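Local coordinates for cyanuric acid amidohydrolase (Azorhizobium caulinodans, PDB 4NQ3), which catalyses the hydrolytic opening of the s-triazine ring of cyanuric acid to carboxybiuret, which spontaneously loses carbon dioxide to give biuret, at residues Gly33-Gly39 / His89-Arg95; Val155-Leu159 / Leu231-Glu235; Ile195-Glu201 / Trp219-Cys225. All blocks are in the same frame, centred on the assembly; numbering follows the deposited sequence.

In the fold
From the N terminus, the chain first closes interaction 1, which brings strand 34-41 against strand 89-97 across 49 residues that include helix 51-67 and strand 75-80, all within the first repeating unit. Interactions 2 and 3 follow in the second unit. Interaction 2 spans the longer excursion, joining the end of strand 150-157 to the approach to strand 235-242, and interaction 3 is nested inside it, tying the C-terminal end of helix 180-199 to strand 223-227. These two touch at Val155, which packs on Ile195 and Cys225 and probably hydrogen-bonds to Ser224. Interaction 1 stays separate, its centre about 17 Å from that of interaction 2 and about 22 Å from that of interaction 3.

Interaction 1: residues Gly33-Gly39 / His89-Arg95; sequences GILAIFG and HFLVFER. With SO4 (sulfate ion), chain D.
Phe93 and Phe38 meet edge-to-face on one side of an antiparallel strand pair, their centroids 4.7 Å apart and their planes at 61°. The edge atom CE2 of Phe93 stands over the centre of the Phe38 ring. With CG beside the backbone N (chi1 -65°) and the ring turned to chi2 3°, Phe38 offers a face to Phe93, while its CB rests on Leu91 CB. An alanine in place of Phe38 is likely to leave the Phe93 edge without the ring face it points into, opening a gap beside Phe93.

On the opposite face Ile37 and Val92 lie alongside each other, with Ile37 CG2 4.0 Å from Val92 CG2, and Ile34 CG2 reaches Val92 CG1. Ile37 CG2 also meets Phe90 CB.

Backbone hydrogen bonds join Phe38 and Leu91 in both directions, and Phe93 N gives a nearly straight bond to Ala36 O (2.9 Å). Phe93 O receives Leu35 N at 2.8 Å and, weakly, Ala36 N, so two residues face one: a classic beta bulge. Beyond it, Arg95 N bonds Gly33 O.

The bulge turns Leu35 out of the alternation, and its CD1 packs on Arg95 CB at 3.8 Å while CD2 lies over one guanidinium face, off centre. That guanidinium grips a sulfate, probably from the crystallisation liquor, through NH2 to O3 (2.7 Å) and NH1 to O2 (3.0 Å); Arg111 also binds this ion.

The carboxylate of Glu94 is held by His7 and the backbone of Ala30. Strand 34-41 pairs on its other edge with strand 75-80, which carries substrate-binding Ser79, and strand 89-97 with strand 2-10, making both central in the four-stranded sheet; Leu35 and Phe93 also reach Ile109 of strand 106-113.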
ATOM      1  N   GLY A  33      30.253  -2.863 -27.494  1.00 24.77           N
ATOM      2  CA  GLY A  33      30.182  -1.422 -27.334  1.00 19.72           C
ATOM      3  C   GLY A  33      29.135  -0.937 -26.350  1.00 25.82           C
ATOM      4  O   GLY A  33      28.854   0.263 -26.259  1.00 27.62           O
ATOM      5  N   ILE A  34      28.532  -1.866 -25.619  1.00 25.89           N
ATOM      6  CA  ILE A  34      27.539  -1.485 -24.632  1.00 26.17           C
ATOM      7  C   ILE A  34      28.245  -0.920 -23.408  1.00 27.51           C
ATOM      8  O   ILE A  34      29.011  -1.618 -22.751  1.00 34.96           O
ATOM      9  CB  ILE A  34      26.665  -2.662 -24.222  1.00 16.37           C
ATOM     10  CG1 ILE A  34      25.776  -3.084 -25.376  1.00 24.10           C
ATOM     11  CG2 ILE A  34      25.811  -2.300 -23.041  1.00 18.67           C
ATOM     12  CD1 ILE A  34      24.857  -4.237 -25.003  1.00 27.48           C
ATOM     13  N   LEU A  35      28.004   0.355 -23.128  1.00 25.19           N
ATOM     14  CA  LEU A  35      28.592   1.011 -21.972  1.00 28.17           C
ATOM     15  C   LEU A  35      27.724   0.881 -20.726  1.00 27.24           C
ATOM     16  O   LEU A  35      28.241   0.560 -19.649  1.00 33.80           O
ATOM     17  CB  LEU A  35      28.859   2.482 -22.259  1.00 18.66           C
ATOM     18  CG  LEU A  35      29.958   2.639 -23.288  1.00 24.65           C
ATOM     19  CD1 LEU A  35      30.287   4.094 -23.477  1.00 27.64           C
ATOM     20  CD2 LEU A  35      31.161   1.895 -22.781  1.00 26.21           C
ATOM     21  N   ALA A  36      26.425   1.157 -20.851  1.00 21.76           N
ATOM     22  CA  ALA A  36      25.553   1.132 -19.680  1.00 21.29           C
ATOM     23  C   ALA A  36      24.142   0.822 -20.085  1.00 18.87           C
ATOM     24  O   ALA A  36      23.759   1.089 -21.208  1.00 25.71           O
ATOM     25  CB  ALA A  36      25.601   2.467 -18.938  1.00 16.59           C
ATOM     26  N   ILE A  37      23.363   0.259 -19.169  1.00 21.01           N
ATOM     27  CA  ILE A  37      21.936   0.113 -19.399  1.00 23.69           C
ATOM     28  C   ILE A  37      21.129   0.744 -18.268  1.00 23.82           C
ATOM     29  O   ILE A  37      21.340   0.410 -17.112  1.00 26.58           O
ATOM     30  CB  ILE A  37      21.529  -1.341 -19.531  1.00 20.17           C
ATOM     31  CG1 ILE A  37      22.352  -2.046 -20.597  1.00 14.80           C
ATOM     32  CG2 ILE A  37      20.093  -1.428 -19.956  1.00 21.16           C
ATOM     33  CD1 ILE A  37      21.961  -3.503 -20.727  1.00 14.27           C
ATOM     34  N   PHE A  38      20.234   1.679 -18.593  1.00 21.91           N
ATOM     35  CA  PHE A  38      19.298   2.211 -17.597  1.00 22.93           C
ATOM     36  C   PHE A  38      18.004   1.446 -17.699  1.00 23.80           C
ATOM     37  O   PHE A  38      17.652   0.970 -18.771  1.00 24.48           O
ATOM     38  CB  PHE A  38      18.988   3.693 -17.806  1.00 22.66           C
ATOM     39  CG  PHE A  38      20.160   4.620 -17.609  1.00 28.60           C
ATOM     40  CD1 PHE A  38      21.421   4.138 -17.321  1.00 32.71           C
ATOM     41  CD2 PHE A  38      19.983   5.994 -17.714  1.00 29.52           C
ATOM     42  CE1 PHE A  38      22.482   5.009 -17.153  1.00 31.79           C
ATOM     43  CE2 PHE A  38      21.033   6.857 -17.546  1.00 29.22           C
ATOM     44  CZ  PHE A  38      22.285   6.363 -17.266  1.00 32.02           C
ATOM     45  N   GLY A  39      17.254   1.362 -16.610  1.00 22.62           N
ATOM     46  CA  GLY A  39      15.974   0.697 -16.692  1.00 19.64           C
ATOM     47  C   GLY A  39      14.971   1.322 -15.760  1.00 24.36           C
ATOM     48  O   GLY A  39      15.348   1.817 -14.706  1.00 39.45           O
ATOM     49  N   HIS A  89      10.772   0.152 -19.279  1.00 26.31           N
ATOM     50  CA  HIS A  89      11.695   0.022 -20.414  1.00 28.96           C
ATOM     51  C   HIS A  89      13.170   0.011 -20.027  1.00 27.50           C
ATOM     52  O   HIS A  89      13.528   0.339 -18.894  1.00 29.45           O
ATOM     53  CB  HIS A  89      11.463   1.161 -21.388  1.00 25.78           C
ATOM     54  CG  HIS A  89      11.772   2.497 -20.805  1.00 23.41           C
ATOM     55  ND1 HIS A  89      10.918   3.133 -19.932  1.00 23.32           N
ATOM     56  CD2 HIS A  89      12.845   3.309 -20.946  1.00 18.35           C
ATOM     57  CE1 HIS A  89      11.443   4.292 -19.568  1.00 21.10           C
ATOM     58  NE2 HIS A  89      12.612   4.423 -20.173  1.00 22.29           N
ATOM     59  N   PHE A  90      14.010  -0.394 -20.977  1.00 25.03           N
ATOM     60  CA  PHE A  90      15.467  -0.279 -20.863  1.00 23.61           C
ATOM     61  C   PHE A  90      15.996   0.838 -21.775  1.00 23.55           C
ATOM     62  O   PHE A  90      15.480   1.061 -22.860  1.00 27.28           O
ATOM     63  CB  PHE A  90      16.159  -1.593 -21.236  1.00 21.59           C
ATOM     64  CG  PHE A  90      15.871  -2.712 -20.297  1.00 26.75           C
ATOM     65  CD1 PHE A  90      15.774  -2.483 -18.936  1.00 32.49           C
ATOM     66  CD2 PHE A  90      15.682  -4.002 -20.776  1.00 34.08           C
ATOM     67  CE1 PHE A  90      15.488  -3.532 -18.058  1.00 39.89           C
ATOM     68  CE2 PHE A  90      15.402  -5.062 -19.910  1.00 40.44           C
ATOM     69  CZ  PHE A  90      15.304  -4.831 -18.553  1.00 42.04           C
ATOM     70  N   LEU A  91      17.029   1.526 -21.325  1.00 25.88           N
ATOM     71  CA  LEU A  91      17.765   2.485 -22.122  1.00 16.33           C
ATOM     72  C   LEU A  91      19.191   1.978 -22.313  1.00 21.12           C
ATOM     73  O   LEU A  91      19.990   2.026 -21.368  1.00 20.48           O
ATOM     74  CB  LEU A  91      17.794   3.811 -21.407  1.00 16.48           C
ATOM     75  CG  LEU A  91      17.828   5.000 -22.316  1.00 22.64           C
ATOM     76  CD1 LEU A  91      16.781   4.787 -23.383  1.00 20.21           C
ATOM     77  CD2 LEU A  91      17.532   6.209 -21.463  1.00 26.90           C
ATOM     78  N   VAL A  92      19.536   1.481 -23.499  1.00 18.61           N
ATOM     79  CA  VAL A  92      20.891   0.967 -23.705  1.00 19.94           C
ATOM     80  C   VAL A  92      21.780   2.016 -24.343  1.00 21.74           C
ATOM     81  O   VAL A  92      21.430   2.586 -25.371  1.00 29.36           O
ATOM     82  CB  VAL A  92      20.922  -0.273 -24.591  1.00 21.36           C
ATOM     83  CG1 VAL A  92      22.368  -0.713 -24.772  1.00 20.86           C
ATOM     84  CG2 VAL A  92      20.133  -1.390 -23.948  1.00 20.54           C
ATOM     85  N   PHE A  93      22.924   2.264 -23.717  1.00 21.96           N
ATOM     86  CA  PHE A  93      23.916   3.242 -24.168  1.00 18.77           C
ATOM     87  C   PHE A  93      25.105   2.529 -24.788  1.00 18.78           C
ATOM     88  O   PHE A  93      25.846   1.835 -24.076  1.00 20.19           O
ATOM     89  CB  PHE A  93      24.388   4.091 -22.993  1.00 19.60           C
ATOM     90  CG  PHE A  93      23.347   5.037 -22.473  1.00 18.54           C
ATOM     91  CD1 PHE A  93      23.154   6.277 -23.072  1.00 19.75           C
ATOM     92  CD2 PHE A  93      22.570   4.696 -21.378  1.00 16.51           C
ATOM     93  CE1 PHE A  93      22.189   7.162 -22.584  1.00 23.47           C
ATOM     94  CE2 PHE A  93      21.601   5.570 -20.879  1.00 20.92           C
ATOM     95  CZ  PHE A  93      21.411   6.808 -21.484  1.00 24.59           C
ATOM     96  N   GLU A  94      25.297   2.705 -26.094  1.00 22.82           N
ATOM     97  CA  GLU A  94      26.339   2.003 -26.836  1.00 20.96           C
ATOM     98  C   GLU A  94      27.362   2.978 -27.380  1.00 23.81           C
ATOM     99  O   GLU A  94      27.010   4.068 -27.771  1.00 24.31           O
ATOM    100  CB  GLU A  94      25.697   1.223 -27.987  1.00 25.50           C
ATOM    101  CG  GLU A  94      26.635   0.372 -28.834  1.00 32.70           C
ATOM    102  CD  GLU A  94      25.919  -0.249 -30.034  1.00 44.60           C
ATOM    103  OE1 GLU A  94      24.733   0.095 -30.234  1.00 52.41           O
ATOM    104  OE2 GLU A  94      26.524  -1.067 -30.778  1.00 41.93           O
ATOM    105  N   ARG A  95      28.633   2.610 -27.373  1.00 26.02           N
ATOM    106  CA  ARG A  95      29.660   3.397 -28.052  1.00 29.78           C
ATOM    107  C   ARG A  95      30.039   2.688 -29.365  1.00 34.32           C
ATOM    108  O   ARG A  95      30.382   1.509 -29.345  1.00 35.53           O
ATOM    109  CB  ARG A  95      30.890   3.563 -27.146  1.00 30.29           C
ATOM    110  CG  ARG A  95      32.072   4.312 -27.759  1.00 36.15           C
ATOM    111  CD  ARG A  95      33.244   4.435 -26.783  1.00 36.43           C
ATOM    112  NE  ARG A  95      33.718   3.116 -26.383  1.00 44.80           N
ATOM    113  CZ  ARG A  95      34.322   2.844 -25.224  1.00 54.02           C
ATOM    114  NH1 ARG A  95      34.520   3.811 -24.328  1.00 51.85           N
ATOM    115  NH2 ARG A  95      34.711   1.593 -24.946  1.00 50.83           N
TER
HETATM  116  S   SO4 D 402      35.884   2.197 -21.275  0.76 47.86           S
HETATM  117  O1  SO4 D 402      37.075   1.561 -20.701  0.76 43.28           O
HETATM  118  O2  SO4 D 402      36.176   3.540 -21.799  0.76 45.46           O
HETATM  119  O3  SO4 D 402      35.368   1.343 -22.354  0.76 42.77           O
HETATM  120  O4  SO4 D 402      34.899   2.336 -20.198  0.76 52.19           O

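Interaction 2: residues Val155-Leu159 / Leu231-Glu235; sequences VKCPL and LLGHE
Leu231 lays its two methyl groups against the catalytic Lys156: CD1 and CD2 each lie 3.9 Å from Lys156 CG, and CD2 also approaches Cys157 O. Its carbonyl O meets Pro158 CB and accepts from a water that in turn takes the N-H of Leu159, so a water links the two segments beyond the last direct backbone bond. Leu232 adds little beyond its carbonyl, set beside Pro158 CG. The carbonyl O of Gly233 then comes to 3.2 Å from Pro158 CD.

This is the point where the loop after strand 223-227 enters strand 235-242, which runs antiparallel to strand 150-157 in the four-stranded sheet of the second repeating unit. The far edge of strand 150-157 pairs with strand 223-227, whose nucleophile Ser226 is hydrogen-bonded by Lys156 NZ; these two residues form a Ser-Lys dyad.

His234 turns its imidazole under the proline. Pro158 CD sits over the ring face, 4.0 Å from the centroid and 28° off the normal, a CH-pi contact, while Cys157 CB touches CD2 of the imidazole at 3.6 Å. Thr114 and Gln127 bond the two ring nitrogens and so fix its rotation.

Glu235 forms the hydrogen-bonded antiparallel pair with Lys156: Lys156 N gives to Glu235 O (2.9 Å), and Glu235 N returns a bond to Lys156 O (3.1 Å). The CB atoms of the two residues touch, but the Lys156 chain, bent at its second torsion (chi2 75°), then leads its amine away toward Ser226, whereas the Glu235 carboxylate accepts from Leu76 N.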
ATOM      1  N   VAL A 155      23.830   8.021 -11.104  1.00 18.62           N
ATOM      2  CA  VAL A 155      24.536   7.195 -10.141  1.00 18.35           C
ATOM      3  C   VAL A 155      23.575   6.181  -9.532  1.00 23.28           C
ATOM      4  O   VAL A 155      22.464   6.528  -9.133  1.00 25.17           O
ATOM      5  CB  VAL A 155      25.187   8.035  -9.027  1.00 19.69           C
ATOM      6  CG1 VAL A 155      25.628   7.159  -7.856  1.00 20.01           C
ATOM      7  CG2 VAL A 155      26.352   8.771  -9.581  1.00 20.25           C
ATOM      8  N   LYS A 156      24.003   4.924  -9.483  1.00 21.49           N
ATOM      9  CA  LYS A 156      23.265   3.895  -8.781  1.00 20.50           C
ATOM     10  C   LYS A 156      23.966   3.676  -7.456  1.00 20.22           C
ATOM     11  O   LYS A 156      25.159   3.386  -7.439  1.00 22.78           O
ATOM     12  CB  LYS A 156      23.229   2.607  -9.585  1.00 20.72           C
ATOM     13  CG  LYS A 156      22.327   1.556  -8.985  1.00 14.96           C
ATOM     14  CD  LYS A 156      20.914   1.912  -9.229  1.00 14.72           C
ATOM     15  CE  LYS A 156      19.996   1.356  -8.169  1.00 19.11           C
ATOM     16  NZ  LYS A 156      18.600   1.880  -8.326  1.00 17.76           N
ATOM     17  N   CYS A 157      23.259   3.857  -6.344  1.00 19.93           N
ATOM     18  CA  CYS A 157      23.919   3.751  -5.041  1.00 20.48           C
ATOM     19  C   CYS A 157      23.200   2.771  -4.128  1.00 18.92           C
ATOM     20  O   CYS A 157      22.036   2.460  -4.343  1.00 21.36           O
ATOM     21  CB  CYS A 157      23.980   5.112  -4.358  1.00 20.57           C
ATOM     22  SG  CYS A 157      22.326   5.866  -4.236  1.00 28.52           S
ATOM     23  N   PRO A 158      23.877   2.329  -3.064  1.00 18.32           N
ATOM     24  CA  PRO A 158      23.333   1.295  -2.185  1.00 18.18           C
ATOM     25  C   PRO A 158      22.349   1.859  -1.185  1.00 21.11           C
ATOM     26  O   PRO A 158      21.997   3.033  -1.314  1.00 24.35           O
ATOM     27  CB  PRO A 158      24.584   0.741  -1.490  1.00 16.52           C
ATOM     28  CG  PRO A 158      25.522   1.859  -1.481  1.00 20.52           C
ATOM     29  CD  PRO A 158      25.290   2.614  -2.760  1.00 23.96           C
ATOM     30  N   LEU A 159      21.875   1.023  -0.257  1.00 21.40           N
ATOM     31  CA  LEU A 159      21.001   1.469   0.828  1.00 16.90           C
ATOM     32  C   LEU A 159      21.213   0.559   2.022  1.00 20.30           C
ATOM     33  O   LEU A 159      21.975  -0.399   1.939  1.00 27.72           O
ATOM     34  CB  LEU A 159      19.534   1.463   0.395  1.00 16.95           C
ATOM     35  CG  LEU A 159      18.953   0.129  -0.113  1.00 19.57           C
ATOM     36  CD1 LEU A 159      18.697  -0.847   1.030  1.00 18.81           C
ATOM     37  CD2 LEU A 159      17.696   0.356  -0.901  1.00 15.40           C
ATOM     38  N   LEU A 231      22.925  -3.700  -4.855  1.00 20.51           N
ATOM     39  CA  LEU A 231      24.362  -3.546  -5.047  1.00 18.90           C
ATOM     40  C   LEU A 231      25.018  -3.006  -3.786  1.00 17.89           C
ATOM     41  O   LEU A 231      24.369  -2.320  -3.014  1.00 19.73           O
ATOM     42  CB  LEU A 231      24.642  -2.629  -6.238  1.00 22.32           C
ATOM     43  CG  LEU A 231      24.547  -1.105  -6.070  1.00 18.43           C
ATOM     44  CD1 LEU A 231      25.155  -0.440  -7.267  1.00 20.35           C
ATOM     45  CD2 LEU A 231      23.143  -0.652  -5.936  1.00 16.43           C
ATOM     46  N   LEU A 232      26.302  -3.275  -3.585  1.00 18.77           N
ATOM     47  CA  LEU A 232      26.964  -2.751  -2.397  1.00 27.19           C
ATOM     48  C   LEU A 232      27.847  -1.544  -2.694  1.00 30.39           C
ATOM     49  O   LEU A 232      28.243  -0.827  -1.768  1.00 35.36           O
ATOM     50  CB  LEU A 232      27.784  -3.838  -1.714  1.00 29.35           C
ATOM     51  CG  LEU A 232      26.903  -4.975  -1.207  1.00 27.50           C
ATOM     52  CD1 LEU A 232      27.776  -5.980  -0.514  1.00 15.91           C
ATOM     53  CD2 LEU A 232      25.772  -4.452  -0.283  1.00 16.34           C
ATOM     54  N   GLY A 233      28.146  -1.334  -3.979  1.00 22.06           N
ATOM     55  CA  GLY A 233      28.901  -0.171  -4.444  1.00 24.10           C
ATOM     56  C   GLY A 233      28.099   0.821  -5.290  1.00 26.85           C
ATOM     57  O   GLY A 233      26.898   1.036  -5.051  1.00 27.46           O
ATOM     58  N   HIS A 234      28.766   1.456  -6.253  1.00 24.32           N
ATOM     59  CA  HIS A 234      28.110   2.440  -7.122  1.00 20.03           C
ATOM     60  C   HIS A 234      28.337   2.162  -8.609  1.00 19.16           C
ATOM     61  O   HIS A 234      29.382   1.628  -8.992  1.00 21.36           O
ATOM     62  CB  HIS A 234      28.606   3.865  -6.823  1.00 18.91           C
ATOM     63  CG  HIS A 234      28.512   4.268  -5.385  1.00 19.49           C
ATOM     64  ND1 HIS A 234      29.455   3.908  -4.450  1.00 31.79           N
ATOM     65  CD2 HIS A 234      27.587   5.001  -4.721  1.00 22.24           C
ATOM     66  CE1 HIS A 234      29.116   4.402  -3.271  1.00 27.28           C
ATOM     67  NE2 HIS A 234      27.985   5.072  -3.406  1.00 21.51           N
ATOM     68  N   GLU A 235      27.362   2.530  -9.443  1.00 26.24           N
ATOM     69  CA  GLU A 235      27.576   2.605 -10.895  1.00 23.98           C
ATOM     70  C   GLU A 235      27.462   4.060 -11.305  1.00 22.71           C
ATOM     71  O   GLU A 235      26.513   4.734 -10.924  1.00 31.62           O
ATOM     72  CB  GLU A 235      26.573   1.771 -11.658  1.00 21.55           C
ATOM     73  CG  GLU A 235      26.397   0.391 -11.058  1.00 33.47           C
ATOM     74  CD  GLU A 235      27.223  -0.669 -11.770  1.00 44.15           C
ATOM     75  OE1 GLU A 235      26.611  -1.527 -12.456  1.00 45.77           O
ATOM     76  OE2 GLU A 235      28.475  -0.657 -11.620  1.00 50.08           O
TER
HETATM   77  O   HOH W   1      22.344  -1.669  -1.682  1.00 16.55           O

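Interaction 3: residues Ile195-Glu201 / Trp219-Cys225; sequences IALALGE and WSARASC
Glu201, just past the end of helix 180-199, reaches across to Ser220, Ala221 and Arg222. Its chain runs extended beyond CG, and this carries the carboxylate into the bend before strand 223-227. OE2 takes Arg222 NH2 at 2.7 Å, a salt bridge, and Ala221 N at 3.1 Å. The two donors come from opposite faces of the carboxylate plane, NH2 well above it, while OE2 itself lies near the guanidinium plane; the two flat groups are turned 85° apart.

Arg222 bends at its third torsion (chi3 -67°), which sets the guanidinium with its edge to Glu201 OE2 and one face to Leu199 CD1. That methyl sits above the centre of the face, 3.9 Å from Arg222 CZ.

Ser220 has its OG swung away from its own N (chi1 158°), where it accepts from Arg222 N (2.7 Å) and Ala223 N, an ST turn and ST motif that shape the bend. The same hydroxyl donates to Glu201 OE1, whose modelled position is less sure.

Deeper in, Ile195 CD1 packs on Ala223 CB at 3.7 Å and on Cys225 SG, joining helix to strand through apolar contact.

With an arginine and a backbone N-H both directed at OE2, Glu201 is likely to remain ionised, its charge probably offset by Arg222.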
ATOM      1  N   ILE A 195      28.776  14.070  -6.865  1.00 20.15           N
ATOM      2  CA  ILE A 195      28.708  14.575  -8.226  1.00 27.75           C
ATOM      3  C   ILE A 195      28.965  16.082  -8.242  1.00 33.39           C
ATOM      4  O   ILE A 195      29.722  16.599  -9.082  1.00 35.80           O
ATOM      5  CB  ILE A 195      27.341  14.278  -8.872  1.00 26.85           C
ATOM      6  CG1 ILE A 195      27.195  12.779  -9.112  1.00 24.43           C
ATOM      7  CG2 ILE A 195      27.191  15.003 -10.199  1.00 19.90           C
ATOM      8  CD1 ILE A 195      25.792  12.361  -9.419  1.00 20.59           C
ATOM      9  N   ALA A 196      28.350  16.783  -7.296  1.00 31.42           N
ATOM     10  CA  ALA A 196      28.500  18.228  -7.243  1.00 33.80           C
ATOM     11  C   ALA A 196      29.979  18.550  -7.029  1.00 37.70           C
ATOM     12  O   ALA A 196      30.571  19.372  -7.740  1.00 39.18           O
ATOM     13  CB  ALA A 196      27.626  18.828  -6.128  1.00 27.91           C
ATOM     14  N   LEU A 197      30.577  17.852  -6.074  1.00 33.69           N
ATOM     15  CA  LEU A 197      31.964  18.075  -5.734  1.00 29.25           C
ATOM     16  C   LEU A 197      32.836  17.845  -6.957  1.00 31.15           C
ATOM     17  O   LEU A 197      33.800  18.556  -7.183  1.00 40.29           O
ATOM     18  CB  LEU A 197      32.385  17.165  -4.588  1.00 30.52           C
ATOM     19  CG  LEU A 197      33.867  17.272  -4.245  1.00 29.86           C
ATOM     20  CD1 LEU A 197      34.201  18.706  -3.975  1.00 31.58           C
ATOM     21  CD2 LEU A 197      34.177  16.405  -3.046  1.00 31.24           C
ATOM     22  N   ALA A 198      32.504  16.830  -7.739  1.00 29.80           N
ATOM     23  CA  ALA A 198      33.326  16.466  -8.878  1.00 29.29           C
ATOM     24  C   ALA A 198      33.175  17.451 -10.038  1.00 29.86           C
ATOM     25  O   ALA A 198      34.089  17.593 -10.860  1.00 32.31           O
ATOM     26  CB  ALA A 198      32.983  15.048  -9.337  1.00 30.77           C
ATOM     27  N   LEU A 199      32.028  18.119 -10.115  1.00 27.12           N
ATOM     28  CA  LEU A 199      31.775  19.055 -11.202  1.00 26.81           C
ATOM     29  C   LEU A 199      32.069  20.489 -10.756  1.00 35.56           C
ATOM     30  O   LEU A 199      31.981  21.431 -11.536  1.00 39.61           O
ATOM     31  CB  LEU A 199      30.331  18.930 -11.688  1.00 28.14           C
ATOM     32  CG  LEU A 199      29.835  17.586 -12.240  1.00 30.37           C
ATOM     33  CD1 LEU A 199      28.385  17.691 -12.708  1.00 24.63           C
ATOM     34  CD2 LEU A 199      30.712  17.080 -13.383  1.00 26.26           C
ATOM     35  N   GLY A 200      32.422  20.658  -9.494  1.00 28.70           N
ATOM     36  CA  GLY A 200      32.764  21.975  -9.009  1.00 30.66           C
ATOM     37  C   GLY A 200      31.558  22.846  -8.738  1.00 40.66           C
ATOM     38  O   GLY A 200      31.671  24.071  -8.668  1.00 41.51           O
ATOM     39  N   GLU A 201      30.394  22.222  -8.595  1.00 35.46           N
ATOM     40  CA  GLU A 201      29.181  22.968  -8.271  1.00 38.67           C
ATOM     41  C   GLU A 201      29.114  23.279  -6.773  1.00 41.47           C
ATOM     42  O   GLU A 201      28.335  24.137  -6.334  1.00 46.27           O
ATOM     43  CB  GLU A 201      27.942  22.194  -8.702  1.00 38.79           C
ATOM     44  CG  GLU A 201      27.821  21.994 -10.211  1.00 45.18           C
ATOM     45  CD  GLU A 201      26.639  21.100 -10.570  1.00 55.25           C
ATOM     46  OE1 GLU A 201      26.574  19.957 -10.057  1.00 53.26           O
ATOM     47  OE2 GLU A 201      25.766  21.548 -11.350  1.00 63.41           O
ATOM     48  N   TRP A 219      23.210  21.940  -3.941  1.00 27.09           N
ATOM     49  CA  TRP A 219      22.736  20.941  -4.879  1.00 26.42           C
ATOM     50  C   TRP A 219      23.419  21.052  -6.228  1.00 33.53           C
ATOM     51  O   TRP A 219      24.000  22.084  -6.569  1.00 33.94           O
ATOM     52  CB  TRP A 219      21.216  21.014  -5.063  1.00 26.62           C
ATOM     53  CG  TRP A 219      20.652  22.362  -5.402  1.00 33.55           C
ATOM     54  CD1 TRP A 219      20.134  23.278  -4.524  1.00 28.15           C
ATOM     55  CD2 TRP A 219      20.518  22.942  -6.713  1.00 34.35           C
ATOM     56  NE1 TRP A 219      19.698  24.389  -5.210  1.00 30.01           N
ATOM     57  CE2 TRP A 219      19.926  24.210  -6.550  1.00 31.26           C
ATOM     58  CE3 TRP A 219      20.845  22.513  -8.006  1.00 37.96           C
ATOM     59  CZ2 TRP A 219      19.653  25.048  -7.630  1.00 28.83           C
ATOM     60  CZ3 TRP A 219      20.571  23.357  -9.079  1.00 33.53           C
ATOM     61  CH2 TRP A 219      19.983  24.609  -8.879  1.00 33.78           C
ATOM     62  N   SER A 220      23.366  19.950  -6.970  1.00 31.96           N
ATOM     63  CA  SER A 220      23.872  19.874  -8.334  1.00 32.61           C
ATOM     64  C   SER A 220      22.729  19.990  -9.331  1.00 36.92           C
ATOM     65  O   SER A 220      21.638  19.451  -9.110  1.00 42.30           O
ATOM     66  CB  SER A 220      24.621  18.558  -8.563  1.00 29.95           C
ATOM     67  OG  SER A 220      24.660  18.259  -9.948  1.00 27.39           O
ATOM     68  N   ALA A 221      22.980  20.669 -10.438  1.00 35.63           N
ATOM     69  CA  ALA A 221      21.996  20.728 -11.515  1.00 37.05           C
ATOM     70  C   ALA A 221      22.115  19.507 -12.436  1.00 37.68           C
ATOM     71  O   ALA A 221      21.386  19.392 -13.425  1.00 32.62           O
ATOM     72  CB  ALA A 221      22.169  22.014 -12.315  1.00 36.17           C
ATOM     73  N   ARG A 222      23.025  18.593 -12.125  1.00 24.40           N
ATOM     74  CA  ARG A 222      23.243  17.513 -13.053  1.00 30.44           C
ATOM     75  C   ARG A 222      23.183  16.130 -12.428  1.00 33.77           C
ATOM     76  O   ARG A 222      23.093  15.118 -13.141  1.00 38.02           O
ATOM     77  CB  ARG A 222      24.571  17.737 -13.760  1.00 29.74           C
ATOM     78  CG  ARG A 222      24.342  18.662 -14.937  1.00 37.64           C
ATOM     79  CD  ARG A 222      25.548  19.431 -15.357  1.00 41.17           C
ATOM     80  NE  ARG A 222      25.960  20.386 -14.345  1.00 36.99           N
ATOM     81  CZ  ARG A 222      27.136  20.989 -14.374  1.00 43.12           C
ATOM     82  NH1 ARG A 222      27.962  20.746 -15.377  1.00 43.05           N
ATOM     83  NH2 ARG A 222      27.487  21.831 -13.416  1.00 52.66           N
ATOM     84  N   ALA A 223      23.164  16.092 -11.101  1.00 31.46           N
ATOM     85  CA  ALA A 223      23.108  14.831 -10.374  1.00 31.31           C
ATOM     86  C   ALA A 223      21.773  14.120 -10.564  1.00 32.95           C
ATOM     87  O   ALA A 223      20.710  14.735 -10.477  1.00 31.11           O
ATOM     88  CB  ALA A 223      23.380  15.065  -8.877  1.00 30.52           C
ATOM     89  N   SER A 224      21.834  12.821 -10.840  1.00 32.00           N
ATOM     90  CA  SER A 224      20.640  11.994 -10.783  1.00 27.47           C
ATOM     91  C   SER A 224      20.952  10.672 -10.076  1.00 25.80           C
ATOM     92  O   SER A 224      21.622   9.814 -10.618  1.00 24.65           O
ATOM     93  CB  SER A 224      20.094  11.748 -12.172  1.00 25.87           C
ATOM     94  OG  SER A 224      19.045  10.802 -12.115  1.00 30.88           O
ATOM     95  N   CYS A 225      20.479  10.513  -8.848  1.00 29.98           N
ATOM     96  CA  CYS A 225      20.843   9.347  -8.055  1.00 27.64           C
ATOM     97  C   CYS A 225      19.682   8.422  -7.762  1.00 26.71           C
ATOM     98  O   CYS A 225      18.580   8.867  -7.445  1.00 35.37           O
ATOM     99  CB  CYS A 225      21.473   9.814  -6.768  1.00 27.27           C
ATOM    100  SG  CYS A 225      22.835  10.897  -7.178  1.00 41.60           S
TER